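Side-chain contact in 7beta-hydroxysteroid dehydrogenase (Collinsella aerofaciens, PDB 5FYD), which reduces the 7-oxo group of 7-oxolithocholate with NADPH to give ursodeoxycholate, a step in bacterial bile acid metabolism: residues A[124-127]-A[128-131]. Residues are numbered along the deposited sequence; the frame is centred on the assembly and turned at random.
Sequences HHYM and RIFA
Phe130 N donates to Tyr126 O, 2.8 Å away with an N-H...O angle of 172°, the straightest of four consecutive i to i+4 backbone hydrogen bonds that join residues 124-127 to 128-131 within helix 105-132; the most stretched is Ile129 N to His125 O at 3.3 Å.

Apolar contacts at i+3 and i+4 gather round the buried Tyr126 and Phe130. Phe130 sets its ring face over the carbonyl of Tyr126, CG standing 3.2 Å from Tyr126 O, and its CE2 reaches Tyr126 CB at 3.9 Å. Its CG lies anti to its own carbonyl carbon (chi1 -62°), which turns the ring back along the helix over that oxygen. Met127 and Phe130 both rest on Val138 and Val179 of the central parallel sheet; an alanine in place of Phe130 would probably leave these valines and Tyr126 CB with a gap beside them. Ile129 runs alongside Tyr126, its CD1 3.9 Å from Tyr126 CD1, and the same methyl meets the imidazole of His125, which stacks on Phe77. The Tyr126 hydroxyl is hydrogen-bonded to Thr80 OG1.

Among the basic groups, Arg128 CD lies over one face of the His124 ring, 3.3 Å from CE1, and the bend at chi3 (48°) carries NH1 to 4.1 Å from His125 ND1. The guanidinium would probably make protonation of His125 somewhat less favourable, an effect solvent may weaken, whereas the opposite flank packs this Rossmann-fold helix onto its sheet by apolar contact.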
ATOM      1  N   HIS A 124       1.311  28.140  10.103  1.00 11.11           N
ATOM      2  CA  HIS A 124       1.468  29.580  10.314  1.00 12.29           C
ATOM      3  C   HIS A 124       0.141  30.255  10.644  1.00 12.16           C
ATOM      4  O   HIS A 124       0.041  31.007  11.597  1.00 12.28           O
ATOM      5  CB  HIS A 124       2.064  30.223   9.068  1.00 12.67           C
ATOM      6  CG  HIS A 124       2.211  31.704   9.161  1.00 13.80           C
ATOM      7  ND1 HIS A 124       1.404  32.572   8.466  1.00 14.48           N
ATOM      8  CD2 HIS A 124       3.085  32.471   9.854  1.00 14.61           C
ATOM      9  CE1 HIS A 124       1.786  33.816   8.712  1.00 15.03           C
ATOM     10  NE2 HIS A 124       2.800  33.779   9.553  1.00 15.12           N
ATOM     11  N   HIS A 125      -0.873  29.955   9.848  1.00 12.94           N
ATOM     12  CA  HIS A 125      -2.171  30.604   9.981  1.00 13.32           C
ATOM     13  C   HIS A 125      -2.787  30.303  11.351  1.00 13.16           C
ATOM     14  O   HIS A 125      -3.174  31.228  12.086  1.00 13.27           O
ATOM     15  CB  HIS A 125      -3.035  30.140   8.839  1.00 14.10           C
ATOM     16  CG  HIS A 125      -4.407  30.707   8.840  1.00 14.83           C
ATOM     17  ND1 HIS A 125      -4.756  31.800   8.082  1.00 16.49           N
ATOM     18  CD2 HIS A 125      -5.530  30.302   9.467  1.00 15.51           C
ATOM     19  CE1 HIS A 125      -6.034  32.070   8.280  1.00 16.51           C
ATOM     20  NE2 HIS A 125      -6.530  31.162   9.095  1.00 16.16           N
ATOM     21  N   TYR A 126      -2.816  29.023  11.731  1.00 12.50           N
ATOM     22  CA  TYR A 126      -3.415  28.646  13.013  1.00 12.15           C
ATOM     23  C   TYR A 126      -2.536  29.011  14.194  1.00 12.05           C
ATOM     24  O   TYR A 126      -3.076  29.344  15.258  1.00 11.34           O
ATOM     25  CB  TYR A 126      -3.932  27.199  12.995  1.00 11.90           C
ATOM     26  CG  TYR A 126      -5.055  27.105  11.994  1.00 12.05           C
ATOM     27  CD1 TYR A 126      -6.324  27.580  12.295  1.00 12.26           C
ATOM     28  CD2 TYR A 126      -4.828  26.614  10.722  1.00 11.90           C
ATOM     29  CE1 TYR A 126      -7.342  27.559  11.352  1.00 12.54           C
ATOM     30  CE2 TYR A 126      -5.830  26.593   9.775  1.00 12.16           C
ATOM     31  CZ  TYR A 126      -7.089  27.065  10.084  1.00 12.45           C
ATOM     32  OH  TYR A 126      -8.111  27.044   9.145  1.00 12.80           O
ATOM     33  N   MET A 127      -1.207  29.049  14.020  1.00 11.86           N
ATOM     34  CA  MET A 127      -0.351  29.584  15.079  1.00 12.75           C
ATOM     35  C   MET A 127      -0.611  31.062  15.373  1.00 13.40           C
ATOM     36  O   MET A 127      -0.578  31.475  16.541  1.00 13.13           O
ATOM     37  CB  MET A 127       1.146  29.311  14.827  1.00 13.35           C
ATOM     38  CG  MET A 127       1.568  27.896  15.235  1.00 13.39           C
ATOM     39  SD  MET A 127       1.221  27.458  16.947  1.00 14.31           S
ATOM     40  CE  MET A 127       2.021  28.821  17.785  1.00 15.10           C
ATOM     41  N   ARG A 128      -0.914  31.841  14.342  1.00 14.34           N
ATOM     42  CA  ARG A 128      -1.315  33.242  14.530  1.00 16.45           C
ATOM     43  C   ARG A 128      -2.566  33.354  15.375  1.00 15.44           C
ATOM     44  O   ARG A 128      -2.639  34.176  16.292  1.00 15.37           O
ATOM     45  CB  ARG A 128      -1.518  33.932  13.182  1.00 18.94           C
ATOM     46  CG  ARG A 128      -0.197  34.220  12.502  1.00 23.32           C
ATOM     47  CD  ARG A 128      -0.340  34.788  11.105  1.00 29.02           C
ATOM     48  NE  ARG A 128      -1.295  35.891  11.054  1.00 34.67           N
ATOM     49  CZ  ARG A 128      -2.333  35.979  10.219  1.00 40.15           C
ATOM     50  NH1 ARG A 128      -2.579  35.032   9.293  1.00 41.62           N
ATOM     51  NH2 ARG A 128      -3.138  37.040  10.305  1.00 42.21           N
ATOM     52  N   ILE A 129      -3.538  32.505  15.090  1.00 14.54           N
ATOM     53  CA  ILE A 129      -4.788  32.520  15.848  1.00 15.18           C
ATOM     54  C   ILE A 129      -4.522  32.086  17.292  1.00 15.27           C
ATOM     55  O   ILE A 129      -4.902  32.794  18.251  1.00 15.95           O
ATOM     56  CB  ILE A 129      -5.861  31.650  15.160  1.00 15.34           C
ATOM     57  CG1 ILE A 129      -6.288  32.291  13.826  1.00 15.82           C
ATOM     58  CG2 ILE A 129      -7.070  31.456  16.073  1.00 15.84           C
ATOM     59  CD1 ILE A 129      -6.972  31.340  12.868  1.00 15.45           C
ATOM     60  N   PHE A 130      -3.858  30.935  17.455  1.00 13.80           N
ATOM     61  CA  PHE A 130      -3.615  30.393  18.781  1.00 13.81           C
ATOM     62  C   PHE A 130      -2.771  31.332  19.656  1.00 15.16           C
ATOM     63  O   PHE A 130      -3.071  31.509  20.842  1.00 15.11           O
ATOM     64  CB  PHE A 130      -2.956  29.013  18.733  1.00 13.59           C
ATOM     65  CG  PHE A 130      -3.770  27.945  18.060  1.00 12.79           C
ATOM     66  CD1 PHE A 130      -5.161  27.876  18.163  1.00 13.23           C
ATOM     67  CD2 PHE A 130      -3.125  26.939  17.345  1.00 12.72           C
ATOM     68  CE1 PHE A 130      -5.875  26.848  17.553  1.00 12.41           C
ATOM     69  CE2 PHE A 130      -3.840  25.936  16.709  1.00 12.47           C
ATOM     70  CZ  PHE A 130      -5.220  25.886  16.807  1.00 12.63           C
ATOM     71  N   ALA A 131      -1.744  31.935  19.072  1.00 15.41           N
ATOM     72  CA  ALA A 131      -0.858  32.826  19.820  1.00 17.54           C
ATOM     73  C   ALA A 131      -1.586  34.117  20.220  1.00 17.91           C
ATOM     74  O   ALA A 131      -1.392  34.593  21.345  1.00 18.22           O
ATOM     75  CB  ALA A 131       0.393  33.143  19.017  1.00 18.27           C
TER